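PDB 3BQW: putative capsid protein of prophage from Escherichia coli CFT073, which probably assembles, as a member of the phage major capsid protein E family, into the protein shell that encloses the phage genome. Local coordinates for residues A5-N9 with K316-E320; I93-I99 with R116-I121; E234-E238 with F250-L254; Y295-D300 with N311-K316. All coordinates share one frame; numbering follows the deposited sequence.

Contact 1: A5-N9 with K316-E320; sequences AMALN and KNWIE
N317 and I319 meet A7 where the N-terminal arm of the chain passes the edge of strand 314-319, in a fold that is probably of the HK97 type shared by tailed-phage capsid proteins. The two segments run nearly antiparallel, 153° apart, yet no clear hydrogen bond joins them directly; the regular backbone ladder of this strand lies with strand 327-338 instead. N317, the most deeply engaged residue, sends its side chain across the arm with CG anti to the backbone N (chi1 175°), which lays the chain obliquely over L8. Its CB comes 3.8 Å from L8 O, and its amide end turns toward the backbone of A7 and L8, where helix 113-146 closes in through R117 and I121. The methyl of A7 rests on the strand: A7 CB is 3.5 Å from N317 O and 3.9 Å from W318 CA. Further along, I319 reaches the arm by one branch alone, its CD1 methyl. This tip lies 4.1 Å from A5 CB and 3.7 Å from A7 N, and it presses closely on the carbonyl of A5, with A5 O to I319 CD1 at 3.1 Å. At the helix 10-17 end, an ordered water bridges the two backbones, donating to L8 O at 2.8 Å and accepting from N317 N at 3.0 Å.

Contact 2: I93-I99 with R116-I121; sequences IDPTKTI and RRMRLI
I93, I99 and L120 carry the apolar part of this contact, in which the loop after strand 90-92 folds back over one flank of helix 113-146. The side chains of I93 and L120 lie alongside, pointing contrary ways, which brings I93 CG2 to 3.8 Å from L120 CB. The CD1 branch of I93 turns toward I121, whose side chain it crosses at about a right angle. L120 in turn pushes its CD1 into the D94-K97 turn and packs tightly there, 3.1 Å from D94 O.

Alkyl groups over flat guanidinium faces form a second kind of contact. I99 lies between two arginines one helical turn apart on the same helix: its CD1 sits 3.5 Å above the centre of the R116 guanidinium plane, while its CG2 rests over one face of R119, nearer the rim.

The polar contacts gather at the edge of R116. The chain bends at chi3 (61°), turning NH2 back toward the loop, where it gives a weak but nearly straight bond to P95 O (3.5 Å, 172°) and also lies 2.9 Å from K97 O. A water links R116 NH1 to I99 N, and NH1 also bonds L110 O; R119 is held by M100 O and E105. Within the loop, D94 OD1 accepts from both T96 N, at 2.8 Å, and T96 OG1, from the same face of the carboxylate. That makes an Asx turn combined with a type I beta turn, packed against the long helix that probably corresponds to the spine helix of HK97-like capsid proteins.

Contact 3: E234-E238 with F250-L254; sequences ESAAE and FKGYL
Y253 meets S235 and E238 because three first torsions converge. S235 OG stands between its own backbone N and carbonyl carbon (chi1 72°), E238 throws CG anti to the backbone N and continues extended, and Y253 swings its ring beside its backbone N, so that the phenol arrives between the two polar groups of the helix start. There it serves as the middle link of a directed chain: S235 OG donates to Y253 OH at 2.7 Å, and Y253 OH donates to E238 OE1 at 2.6 Å. The carboxylate and phenol planes are well turned against each other, and the proton reaches OE1 on its anti side, 23° out of the carboxylate plane. Both oxygen partners lie at the edge of the tyrosine ring.

S235 OG has a second task, accepting from E238 N at 3.0 Å. With the hydroxyl used both ways, its rotation is well defined.

F250 backs E238 with one ring face. E238 CG stands almost exactly over the ring centre, 3.8 Å from the F250 centroid, as a CH-pi contact, and the carboxylate lies stacked over the ring, the two planes only 15° apart. The same face carries E238 CA, 3.7 Å from F250 CE1. The carboxylate is buried, and its other oxygen, OE2, takes a weak bond from S233 N; R231 packs against both E238 and Y253. This is an N-cap, with S235 capping helix 236-241, extended by a tyrosine from strand 248-254 and so tying the short helix to the edge of the mixed sheet that includes strand 257-267.

Contact 4: Y295-D300 with N311-K316; sequences YGAIMD and NMFYPK
A Met-aromatic contact between M312 and Y295, where the chain leaves strand 292-295 and later comes back, and a salt bridge between D300 and K316, where helix 301-305 starts, mark the two ends of this contact beside strand 314-319. At the first end, M312 lies over one face of the tyrosine: its CG is 3.9 Å from the Y295 ring centroid, a CH-pi contact 9° off the ring normal. The sulfur stands farther out, 4.7 Å from that centroid and oblique to it. Between the backbones, a water sits 2.7 Å from G296 O and 3.0 Å from N311 O, in the plane of the tyrosine ring at its edge.

The middle is apolar. I298 splits its branches, CG1 going to N311 CB at 3.8 Å and CG2 to Y314 CB at 3.7 Å.

At the far end, K316 bends at chi3 and chi4 (72° and 57°), which curls its amine back onto the aspartate coming from the opposite direction. K316 NZ donates to D300 OD2 at 2.9 Å, on the syn side but tilted out of the carboxylate plane, and the lysine CD and CE lie against the same carboxylate. D300 OD2 also takes weak bonds from E302 N and A303 N, capping helix 301-305, which packs on I298 and Y314. Strand 327-338 flanks Y295 and F313 through S333, while helix 10-17 covers N311, F313 and P315.

Contacts 1, 2 and 4 gather on one side of the chain's centre, and contact 3 lies on the opposite side, its centre about 46 Å from that of contact 1. Contact 1 closes nearly the whole chain, with contacts 2, 3 and 4 following one another inside its loop. Contacts 1 and 2, centres about 13 Å apart, touch through R117, on helix 113-146, and M118, which packs on L8. Contacts 1 and 4 share K316 and strand 314-319, so the N-terminal arm and the 295-300 loop join one strand of the same mixed sheet. Contact 3 belongs to a second mixed sheet, consistent with the two-domain build of HK97-like capsid subunits.

Contact 1: A5-N9 with K316-E320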
loop_
_atom_site.group_PDB
_atom_site.type_symbol
_atom_site.label_atom_id
_atom_site.label_comp_id
_atom_site.label_asym_id
_atom_site.label_seq_id
_atom_site.Cartn_x
_atom_site.Cartn_y
_atom_site.Cartn_z
ATOM N N ALA A 5 -21.506 -9.648 -28.534
ATOM C CA ALA A 5 -20.710 -8.965 -27.470
ATOM C C ALA A 5 -19.802 -7.896 -28.100
ATOM O O ALA A 5 -18.962 -8.205 -28.948
ATOM C CB ALA A 5 -19.892 -9.985 -26.675
ATOM N N MET A 6 -20.008 -6.637 -27.709
ATOM C CA MET A 6 -19.129 -5.537 -28.113
ATOM C C MET A 6 -18.261 -5.093 -26.924
ATOM O O MET A 6 -18.741 -5.032 -25.796
ATOM C CB MET A 6 -19.957 -4.349 -28.620
ATOM C CG MET A 6 -19.262 -3.517 -29.715
ATOM S SD MET A 6 -19.278 -4.320 -31.354
ATOM C CE MET A 6 -20.781 -5.297 -31.291
ATOM N N ALA A 7 -16.994 -4.783 -27.187
ATOM C CA ALA A 7 -16.060 -4.388 -26.127
ATOM C C ALA A 7 -16.397 -2.973 -25.674
ATOM O O ALA A 7 -16.743 -2.139 -26.493
ATOM C CB ALA A 7 -14.596 -4.481 -26.611
ATOM N N LEU A 8 -16.345 -2.728 -24.368
ATOM C CA LEU A 8 -16.597 -1.398 -23.834
ATOM C C LEU A 8 -15.395 -0.548 -24.129
ATOM O O LEU A 8 -14.273 -1.016 -24.021
ATOM C CB LEU A 8 -16.821 -1.428 -22.320
ATOM C CG LEU A 8 -18.011 -2.245 -21.798
ATOM C CD1 LEU A 8 -18.186 -1.970 -20.323
ATOM C CD2 LEU A 8 -19.280 -1.935 -22.610
ATOM N N ASN A 9 -15.623 0.699 -24.510
ATOM C CA ASN A 9 -14.520 1.613 -24.684
ATOM C C ASN A 9 -14.121 2.207 -23.335
ATOM O O ASN A 9 -14.789 2.016 -22.315
ATOM C CB ASN A 9 -14.829 2.688 -25.736
ATOM C CG ASN A 9 -16.009 3.572 -25.362
ATOM O OD1 ASN A 9 -16.079 4.110 -24.256
ATOM N ND2 ASN A 9 -16.938 3.742 -26.306
ATOM N N LYS A 316 -8.842 -1.334 -19.899
ATOM C CA LYS A 316 -9.100 -1.706 -21.287
ATOM C C LYS A 316 -9.969 -2.929 -21.269
ATOM O O LYS A 316 -9.765 -3.800 -20.443
ATOM C CB LYS A 316 -7.805 -2.089 -22.022
ATOM C CG LYS A 316 -6.741 -1.014 -22.108
ATOM C CD LYS A 316 -5.427 -1.552 -22.738
ATOM C CE LYS A 316 -5.537 -1.821 -24.259
ATOM N NZ LYS A 316 -5.946 -0.617 -25.046
ATOM N N ASN A 317 -10.924 -3.000 -22.190
ATOM C CA ASN A 317 -11.714 -4.219 -22.407
ATOM C C ASN A 317 -11.605 -4.572 -23.897
ATOM O O ASN A 317 -11.713 -3.689 -24.740
ATOM C CB ASN A 317 -13.169 -3.990 -21.975
ATOM C CG ASN A 317 -14.107 -5.187 -22.291
ATOM O OD1 ASN A 317 -13.833 -6.352 -21.962
ATOM N ND2 ASN A 317 -15.235 -4.878 -22.884
ATOM N N TRP A 318 -11.348 -5.837 -24.226
ATOM C CA TRP A 318 -11.278 -6.240 -25.636
ATOM C C TRP A 318 -11.640 -7.702 -25.795
ATOM O O TRP A 318 -11.569 -8.463 -24.845
ATOM C CB TRP A 318 -9.895 -5.930 -26.274
ATOM C CG TRP A 318 -8.788 -6.867 -25.861
ATOM C CD1 TRP A 318 -8.358 -7.981 -26.527
ATOM C CD2 TRP A 318 -7.985 -6.773 -24.680
ATOM N NE1 TRP A 318 -7.342 -8.593 -25.827
ATOM C CE2 TRP A 318 -7.084 -7.866 -24.696
ATOM C CE3 TRP A 318 -7.933 -5.870 -23.610
ATOM C CZ2 TRP A 318 -6.158 -8.083 -23.682
ATOM C CZ3 TRP A 318 -7.006 -6.094 -22.594
ATOM C CH2 TRP A 318 -6.131 -7.189 -22.641
ATOM N N ILE A 319 -12.074 -8.046 -27.010
ATOM C CA ILE A 319 -12.474 -9.400 -27.406
ATOM C C ILE A 319 -11.552 -9.815 -28.539
ATOM O O ILE A 319 -11.447 -9.115 -29.541
ATOM C CB ILE A 319 -13.926 -9.458 -27.929
ATOM C CG1 ILE A 319 -14.924 -8.984 -26.865
ATOM C CG2 ILE A 319 -14.273 -10.869 -28.389
ATOM C CD1 ILE A 319 -16.206 -8.407 -27.462
ATOM N N GLU A 320 -10.875 -10.942 -28.361
ATOM C CA GLU A 320 -9.942 -11.460 -29.348
ATOM C C GLU A 320 -10.663 -12.446 -30.230
ATOM O O GLU A 320 -11.611 -13.097 -29.782
ATOM C CB GLU A 320 -8.806 -12.191 -28.651
ATOM C CG GLU A 320 -7.968 -11.322 -27.762
ATOM C CD GLU A 320 -6.631 -11.958 -27.468
ATOM O OE1 GLU A 320 -6.603 -13.188 -27.237
ATOM O OE2 GLU A 320 -5.610 -11.237 -27.481
HETATM O O HOH W 1 -11.519 -0.544 -23.877
#

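Contact 2: I93-I99 with R116-I121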
loop_
_atom_site.group_PDB
_atom_site.type_symbol
_atom_site.label_atom_id
_atom_site.label_comp_id
_atom_site.label_asym_id
_atom_site.label_seq_id
_atom_site.Cartn_x
_atom_site.Cartn_y
_atom_site.Cartn_z
ATOM N N ILE A 93 -13.031 -12.565 -19.236
ATOM C CA ILE A 93 -14.441 -12.329 -18.941
ATOM C C ILE A 93 -15.207 -13.546 -19.428
ATOM O O ILE A 93 -15.471 -13.686 -20.617
ATOM C CB ILE A 93 -14.960 -11.049 -19.619
ATOM C CG1 ILE A 93 -14.068 -9.849 -19.240
ATOM C CG2 ILE A 93 -16.461 -10.822 -19.303
ATOM C CD1 ILE A 93 -14.083 -9.437 -17.764
ATOM N N ASP A 94 -15.513 -14.449 -18.503
ATOM C CA ASP A 94 -16.138 -15.726 -18.822
ATOM C C ASP A 94 -17.615 -15.683 -18.471
ATOM O O ASP A 94 -17.976 -15.834 -17.317
ATOM C CB ASP A 94 -15.462 -16.847 -18.034
ATOM C CG ASP A 94 -16.063 -18.221 -18.321
ATOM O OD1 ASP A 94 -17.175 -18.342 -18.908
ATOM O OD2 ASP A 94 -15.407 -19.194 -17.922
ATOM N N PRO A 95 -18.483 -15.523 -19.476
ATOM C CA PRO A 95 -19.912 -15.388 -19.161
ATOM C C PRO A 95 -20.589 -16.662 -18.688
ATOM O O PRO A 95 -21.761 -16.620 -18.335
ATOM C CB PRO A 95 -20.523 -14.912 -20.481
ATOM C CG PRO A 95 -19.585 -15.407 -21.530
ATOM C CD PRO A 95 -18.221 -15.453 -20.925
ATOM N N THR A 96 -19.871 -17.779 -18.654
ATOM C CA THR A 96 -20.439 -18.999 -18.115
ATOM C C THR A 96 -20.357 -19.058 -16.581
ATOM O O THR A 96 -20.881 -19.982 -15.989
ATOM C CB THR A 96 -19.759 -20.257 -18.725
ATOM O OG1 THR A 96 -18.514 -20.487 -18.056
ATOM N N LYS A 97 -19.682 -18.103 -15.934
ATOM C CA LYS A 97 -19.601 -18.092 -14.474
ATOM C C LYS A 97 -20.997 -17.920 -13.845
ATOM O O LYS A 97 -21.867 -17.261 -14.407
ATOM C CB LYS A 97 -18.710 -16.945 -13.985
ATOM C CG LYS A 97 -17.211 -17.013 -14.338
ATOM C CD LYS A 97 -16.557 -18.222 -13.744
ATOM C CE LYS A 97 -15.043 -18.135 -13.739
ATOM N NZ LYS A 97 -14.464 -19.315 -12.989
ATOM N N THR A 98 -21.199 -18.503 -12.671
ATOM C CA THR A 98 -22.340 -18.158 -11.814
ATOM C C THR A 98 -22.066 -16.810 -11.141
ATOM O O THR A 98 -21.047 -16.628 -10.505
ATOM C CB THR A 98 -22.576 -19.230 -10.765
ATOM O OG1 THR A 98 -22.577 -20.496 -11.422
ATOM C CG2 THR A 98 -23.923 -19.023 -10.039
ATOM N N ILE A 99 -22.966 -15.856 -11.337
ATOM C CA ILE A 99 -22.792 -14.509 -10.812
ATOM C C ILE A 99 -23.503 -14.411 -9.462
ATOM O O ILE A 99 -24.693 -14.693 -9.347
ATOM C CB ILE A 99 -23.298 -13.430 -11.803
ATOM C CG1 ILE A 99 -22.411 -13.417 -13.043
ATOM C CG2 ILE A 99 -23.298 -12.057 -11.149
ATOM C CD1 ILE A 99 -23.028 -12.699 -14.222
ATOM N N ARG A 116 -24.684 -9.201 -17.485
ATOM C CA ARG A 116 -23.780 -10.182 -16.932
ATOM C C ARG A 116 -22.329 -9.924 -17.327
ATOM O O ARG A 116 -21.448 -10.101 -16.515
ATOM C CB ARG A 116 -24.177 -11.581 -17.374
ATOM C CG ARG A 116 -25.564 -12.016 -16.922
ATOM C CD ARG A 116 -25.919 -13.307 -17.609
ATOM N NE ARG A 116 -24.958 -14.336 -17.237
ATOM C CZ ARG A 116 -24.998 -15.011 -16.095
ATOM N NH1 ARG A 116 -25.973 -14.775 -15.213
ATOM N NH2 ARG A 116 -24.057 -15.921 -15.825
ATOM N N ARG A 117 -22.082 -9.533 -18.575
ATOM C CA ARG A 117 -20.723 -9.175 -18.985
ATOM C C ARG A 117 -20.262 -7.984 -18.151
ATOM O O ARG A 117 -19.145 -7.987 -17.643
ATOM C CB ARG A 117 -20.617 -8.876 -20.490
ATOM C CG ARG A 117 -20.322 -10.112 -21.364
ATOM C CD ARG A 117 -20.308 -9.787 -22.880
ATOM N NE ARG A 117 -19.288 -8.780 -23.218
ATOM C CZ ARG A 117 -19.511 -7.474 -23.388
ATOM N NH1 ARG A 117 -20.737 -6.969 -23.325
ATOM N NH2 ARG A 117 -18.496 -6.666 -23.678
ATOM N N MET A 118 -21.151 -7.003 -17.981
ATOM C CA MET A 118 -20.855 -5.802 -17.197
ATOM C C MET A 118 -20.482 -6.142 -15.769
ATOM O O MET A 118 -19.551 -5.569 -15.234
ATOM C CB MET A 118 -22.054 -4.846 -17.137
ATOM C CG MET A 118 -22.514 -4.266 -18.457
ATOM S SD MET A 118 -21.360 -3.194 -19.272
ATOM C CE MET A 118 -20.303 -2.710 -17.852
ATOM N N ARG A 119 -21.238 -7.047 -15.151
ATOM C CA ARG A 119 -20.921 -7.533 -13.806
ATOM C C ARG A 119 -19.540 -8.159 -13.725
ATOM O O ARG A 119 -18.816 -7.939 -12.755
ATOM C CB ARG A 119 -21.933 -8.573 -13.335
ATOM C CG ARG A 119 -23.329 -8.039 -13.136
ATOM C CD ARG A 119 -23.418 -7.048 -11.977
ATOM N NE ARG A 119 -22.896 -7.574 -10.707
ATOM C CZ ARG A 119 -23.558 -8.385 -9.884
ATOM N NH1 ARG A 119 -24.764 -8.838 -10.187
ATOM N NH2 ARG A 119 -22.996 -8.768 -8.754
ATOM N N LEU A 120 -19.187 -8.968 -14.715
ATOM C CA LEU A 120 -17.867 -9.616 -14.733
ATOM C C LEU A 120 -16.745 -8.625 -14.975
ATOM O O LEU A 120 -15.683 -8.736 -14.359
ATOM C CB LEU A 120 -17.821 -10.726 -15.774
ATOM C CG LEU A 120 -18.774 -11.897 -15.493
ATOM C CD1 LEU A 120 -18.755 -12.871 -16.640
ATOM C CD2 LEU A 120 -18.435 -12.572 -14.208
ATOM N N ILE A 121 -16.994 -7.651 -15.863
ATOM C CA ILE A 121 -16.015 -6.641 -16.214
ATOM C C ILE A 121 -15.705 -5.776 -14.999
ATOM O O ILE A 121 -14.535 -5.613 -14.635
ATOM C CB ILE A 121 -16.469 -5.768 -17.406
ATOM C CG1 ILE A 121 -16.376 -6.570 -18.715
ATOM C CG2 ILE A 121 -15.626 -4.492 -17.501
ATOM C CD1 ILE A 121 -17.212 -6.018 -19.835
HETATM O O HOH W 2 -25.662 -16.756 -12.665
#

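Contact 3: E234-E238 with F250-L254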
loop_
_atom_site.group_PDB
_atom_site.type_symbol
_atom_site.label_atom_id
_atom_site.label_comp_id
_atom_site.label_asym_id
_atom_site.label_seq_id
_atom_site.Cartn_x
_atom_site.Cartn_y
_atom_site.Cartn_z
ATOM N N GLU A 234 -11.117 11.361 16.494
ATOM C CA GLU A 234 -10.532 12.531 17.133
ATOM C C GLU A 234 -9.151 12.848 16.533
ATOM O O GLU A 234 -8.575 13.904 16.827
ATOM C CB GLU A 234 -10.420 12.266 18.644
ATOM C CG GLU A 234 -10.440 13.506 19.541
ATOM C CD GLU A 234 -11.740 13.661 20.345
ATOM O OE1 GLU A 234 -12.841 13.615 19.744
ATOM O OE2 GLU A 234 -11.655 13.837 21.583
ATOM N N SER A 235 -8.634 11.933 15.705
ATOM C CA SER A 235 -7.312 12.063 15.089
ATOM C C SER A 235 -7.324 11.579 13.641
ATOM O O SER A 235 -8.194 10.799 13.250
ATOM C CB SER A 235 -6.276 11.272 15.901
ATOM O OG SER A 235 -6.419 9.855 15.770
ATOM N N ALA A 236 -6.358 12.052 12.850
ATOM C CA ALA A 236 -6.101 11.501 11.515
ATOM C C ALA A 236 -5.859 9.979 11.554
ATOM O O ALA A 236 -6.319 9.259 10.671
ATOM C CB ALA A 236 -4.902 12.189 10.877
ATOM N N ALA A 237 -5.122 9.510 12.571
ATOM C CA ALA A 237 -4.855 8.066 12.753
ATOM C C ALA A 237 -6.165 7.292 12.835
ATOM O O ALA A 237 -6.374 6.309 12.148
ATOM C CB ALA A 237 -4.013 7.830 14.021
ATOM N N GLU A 238 -7.067 7.797 13.662
ATOM C CA GLU A 238 -8.365 7.173 13.909
ATOM C C GLU A 238 -9.299 7.214 12.697
ATOM O O GLU A 238 -9.935 6.222 12.338
ATOM C CB GLU A 238 -9.005 7.870 15.101
ATOM C CG GLU A 238 -10.042 7.074 15.737
ATOM C CD GLU A 238 -10.580 7.710 16.996
ATOM O OE1 GLU A 238 -9.943 8.622 17.603
ATOM O OE2 GLU A 238 -11.690 7.272 17.361
ATOM N N PHE A 250 -8.372 -0.145 15.468
ATOM C CA PHE A 250 -7.985 0.974 16.269
ATOM C C PHE A 250 -8.264 0.631 17.719
ATOM O O PHE A 250 -9.380 0.288 18.070
ATOM C CB PHE A 250 -8.729 2.254 15.877
ATOM C CG PHE A 250 -8.139 3.483 16.505
ATOM C CD1 PHE A 250 -7.119 4.164 15.883
ATOM C CD2 PHE A 250 -8.569 3.914 17.734
ATOM C CE1 PHE A 250 -6.537 5.265 16.479
ATOM C CE2 PHE A 250 -8.008 5.024 18.332
ATOM C CZ PHE A 250 -6.980 5.692 17.710
ATOM N N LYS A 251 -7.229 0.735 18.548
ATOM C CA LYS A 251 -7.280 0.264 19.924
ATOM C C LYS A 251 -7.480 1.362 20.953
ATOM O O LYS A 251 -7.948 1.080 22.055
ATOM C CB LYS A 251 -5.985 -0.499 20.256
ATOM C CG LYS A 251 -5.829 -1.795 19.493
ATOM C CD LYS A 251 -7.015 -2.721 19.736
ATOM C CE LYS A 251 -6.818 -4.013 19.040
ATOM N NZ LYS A 251 -7.982 -4.893 19.133
ATOM N N GLY A 252 -7.107 2.594 20.627
ATOM C CA GLY A 252 -7.131 3.669 21.598
ATOM C C GLY A 252 -5.848 4.459 21.572
ATOM O O GLY A 252 -5.165 4.501 20.563
ATOM N N TYR A 253 -5.524 5.070 22.706
ATOM C CA TYR A 253 -4.389 5.969 22.834
ATOM C C TYR A 253 -3.550 5.630 24.054
ATOM O O TYR A 253 -4.052 5.078 25.043
ATOM C CB TYR A 253 -4.855 7.428 22.923
ATOM C CG TYR A 253 -5.538 7.936 21.671
ATOM C CD1 TYR A 253 -4.835 8.663 20.705
ATOM C CD2 TYR A 253 -6.880 7.668 21.439
ATOM C CE1 TYR A 253 -5.466 9.129 19.546
ATOM C CE2 TYR A 253 -7.523 8.119 20.285
ATOM C CZ TYR A 253 -6.815 8.853 19.351
ATOM O OH TYR A 253 -7.483 9.295 18.229
ATOM N N LEU A 254 -2.261 5.948 23.951
ATOM C CA LEU A 254 -1.315 5.880 25.057
ATOM C C LEU A 254 -0.720 7.277 25.155
ATOM O O LEU A 254 0.293 7.572 24.549
ATOM C CB LEU A 254 -0.262 4.814 24.741
ATOM C CG LEU A 254 0.750 4.319 25.762
ATOM C CD1 LEU A 254 0.075 3.929 27.102
ATOM C CD2 LEU A 254 1.525 3.116 25.151
#

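Contact 4: Y295-D300 with N311-K316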
loop_
_atom_site.group_PDB
_atom_site.type_symbol
_atom_site.label_atom_id
_atom_site.label_comp_id
_atom_site.label_asym_id
_atom_site.label_seq_id
_atom_site.Cartn_x
_atom_site.Cartn_y
_atom_site.Cartn_z
ATOM N N TYR A 295 2.742 8.270 -9.943
ATOM C CA TYR A 295 2.364 7.393 -11.062
ATOM C C TYR A 295 3.112 7.811 -12.333
ATOM O O TYR A 295 3.030 8.965 -12.759
ATOM C CB TYR A 295 0.855 7.448 -11.286
ATOM C CG TYR A 295 0.080 6.835 -10.151
ATOM C CD1 TYR A 295 -0.412 5.532 -10.236
ATOM C CD2 TYR A 295 -0.154 7.556 -8.970
ATOM C CE1 TYR A 295 -1.123 4.955 -9.153
ATOM C CE2 TYR A 295 -0.871 7.005 -7.924
ATOM C CZ TYR A 295 -1.350 5.699 -8.018
ATOM O OH TYR A 295 -2.041 5.152 -6.953
ATOM N N GLY A 296 3.837 6.872 -12.932
ATOM C CA GLY A 296 4.458 7.122 -14.202
ATOM C C GLY A 296 3.381 7.102 -15.252
ATOM O O GLY A 296 2.283 6.612 -15.006
ATOM N N ALA A 297 3.694 7.642 -16.422
ATOM C CA ALA A 297 2.758 7.633 -17.561
ATOM C C ALA A 297 2.329 6.225 -17.978
ATOM O O ALA A 297 3.112 5.274 -17.955
ATOM C CB ALA A 297 3.350 8.374 -18.790
ATOM N N ILE A 298 1.073 6.136 -18.391
ATOM C CA ILE A 298 0.543 4.941 -19.020
ATOM C C ILE A 298 1.199 4.805 -20.392
ATOM O O ILE A 298 1.305 5.794 -21.132
ATOM C CB ILE A 298 -0.969 5.021 -19.166
ATOM C CG1 ILE A 298 -1.632 5.324 -17.811
ATOM C CG2 ILE A 298 -1.504 3.725 -19.777
ATOM C CD1 ILE A 298 -1.556 4.171 -16.833
ATOM N N MET A 299 1.660 3.594 -20.713
ATOM C CA MET A 299 2.484 3.356 -21.895
ATOM C C MET A 299 1.755 2.561 -23.003
ATOM O O MET A 299 2.312 2.357 -24.078
ATOM C CB MET A 299 3.822 2.690 -21.507
ATOM C CG MET A 299 4.808 3.656 -20.809
ATOM S SD MET A 299 5.141 5.256 -21.672
ATOM C CE MET A 299 6.479 4.729 -22.745
ATOM N N ASP A 300 0.517 2.161 -22.740
ATOM C CA ASP A 300 -0.349 1.502 -23.718
ATOM C C ASP A 300 -0.582 2.356 -24.974
ATOM O O ASP A 300 -0.907 3.554 -24.873
ATOM C CB ASP A 300 -1.704 1.199 -23.061
ATOM C CG ASP A 300 -2.637 0.434 -23.976
ATOM O OD1 ASP A 300 -2.344 -0.750 -24.256
ATOM O OD2 ASP A 300 -3.656 1.015 -24.396
ATOM N N ASN A 311 -2.345 9.274 -16.006
ATOM C CA ASN A 311 -3.414 8.545 -15.322
ATOM C C ASN A 311 -2.874 7.610 -14.250
ATOM O O ASN A 311 -1.854 6.960 -14.468
ATOM C CB ASN A 311 -4.171 7.686 -16.354
ATOM C CG ASN A 311 -5.465 8.326 -16.827
ATOM O OD1 ASN A 311 -6.277 8.768 -16.013
ATOM N ND2 ASN A 311 -5.663 8.373 -18.143
ATOM N N MET A 312 -3.570 7.522 -13.113
ATOM C CA MET A 312 -3.284 6.499 -12.108
ATOM C C MET A 312 -3.522 5.118 -12.722
ATOM O O MET A 312 -2.665 4.231 -12.670
ATOM C CB MET A 312 -4.154 6.670 -10.868
ATOM C CG MET A 312 -3.995 8.014 -10.110
ATOM S SD MET A 312 -4.937 8.024 -8.568
ATOM C CE MET A 312 -6.585 7.968 -9.222
ATOM N N PHE A 313 -4.688 4.980 -13.348
ATOM C CA PHE A 313 -5.180 3.716 -13.907
ATOM C C PHE A 313 -5.669 3.928 -15.312
ATOM O O PHE A 313 -6.212 4.984 -15.637
ATOM C CB PHE A 313 -6.360 3.170 -13.081
ATOM C CG PHE A 313 -6.102 3.164 -11.607
ATOM C CD1 PHE A 313 -5.077 2.380 -11.076
ATOM C CD2 PHE A 313 -6.879 3.936 -10.750
ATOM C CE1 PHE A 313 -4.815 2.375 -9.702
ATOM C CE2 PHE A 313 -6.634 3.945 -9.383
ATOM C CZ PHE A 313 -5.600 3.169 -8.851
ATOM N N TYR A 314 -5.505 2.905 -16.133
ATOM C CA TYR A 314 -6.025 2.908 -17.483
ATOM C C TYR A 314 -6.584 1.517 -17.798
ATOM O O TYR A 314 -5.829 0.586 -18.063
ATOM C CB TYR A 314 -4.942 3.298 -18.477
ATOM C CG TYR A 314 -5.463 3.519 -19.846
ATOM C CD1 TYR A 314 -5.924 4.777 -20.239
ATOM C CD2 TYR A 314 -5.502 2.475 -20.773
ATOM C CE1 TYR A 314 -6.431 4.970 -21.514
ATOM C CE2 TYR A 314 -5.978 2.670 -22.029
ATOM C CZ TYR A 314 -6.442 3.912 -22.396
ATOM O OH TYR A 314 -6.916 4.099 -23.662
ATOM N N PRO A 315 -7.915 1.385 -17.741
ATOM C CA PRO A 315 -8.607 0.137 -17.994
ATOM C C PRO A 315 -8.911 -0.078 -19.469
ATOM O O PRO A 315 -9.147 0.880 -20.211
ATOM C CB PRO A 315 -9.877 0.292 -17.163
ATOM C CG PRO A 315 -10.199 1.748 -17.284
ATOM C CD PRO A 315 -8.856 2.452 -17.356
ATOM N N LYS A 316 -8.842 -1.334 -19.899
ATOM C CA LYS A 316 -9.100 -1.706 -21.287
ATOM C C LYS A 316 -9.969 -2.929 -21.269
ATOM O O LYS A 316 -9.765 -3.800 -20.443
ATOM C CB LYS A 316 -7.805 -2.089 -22.022
ATOM C CG LYS A 316 -6.741 -1.014 -22.108
ATOM C CD LYS A 316 -5.427 -1.552 -22.738
ATOM C CE LYS A 316 -5.537 -1.821 -24.259
ATOM N NZ LYS A 316 -5.946 -0.617 -25.046
HETATM O O HOH W 3 0.354 5.050 -13.855
#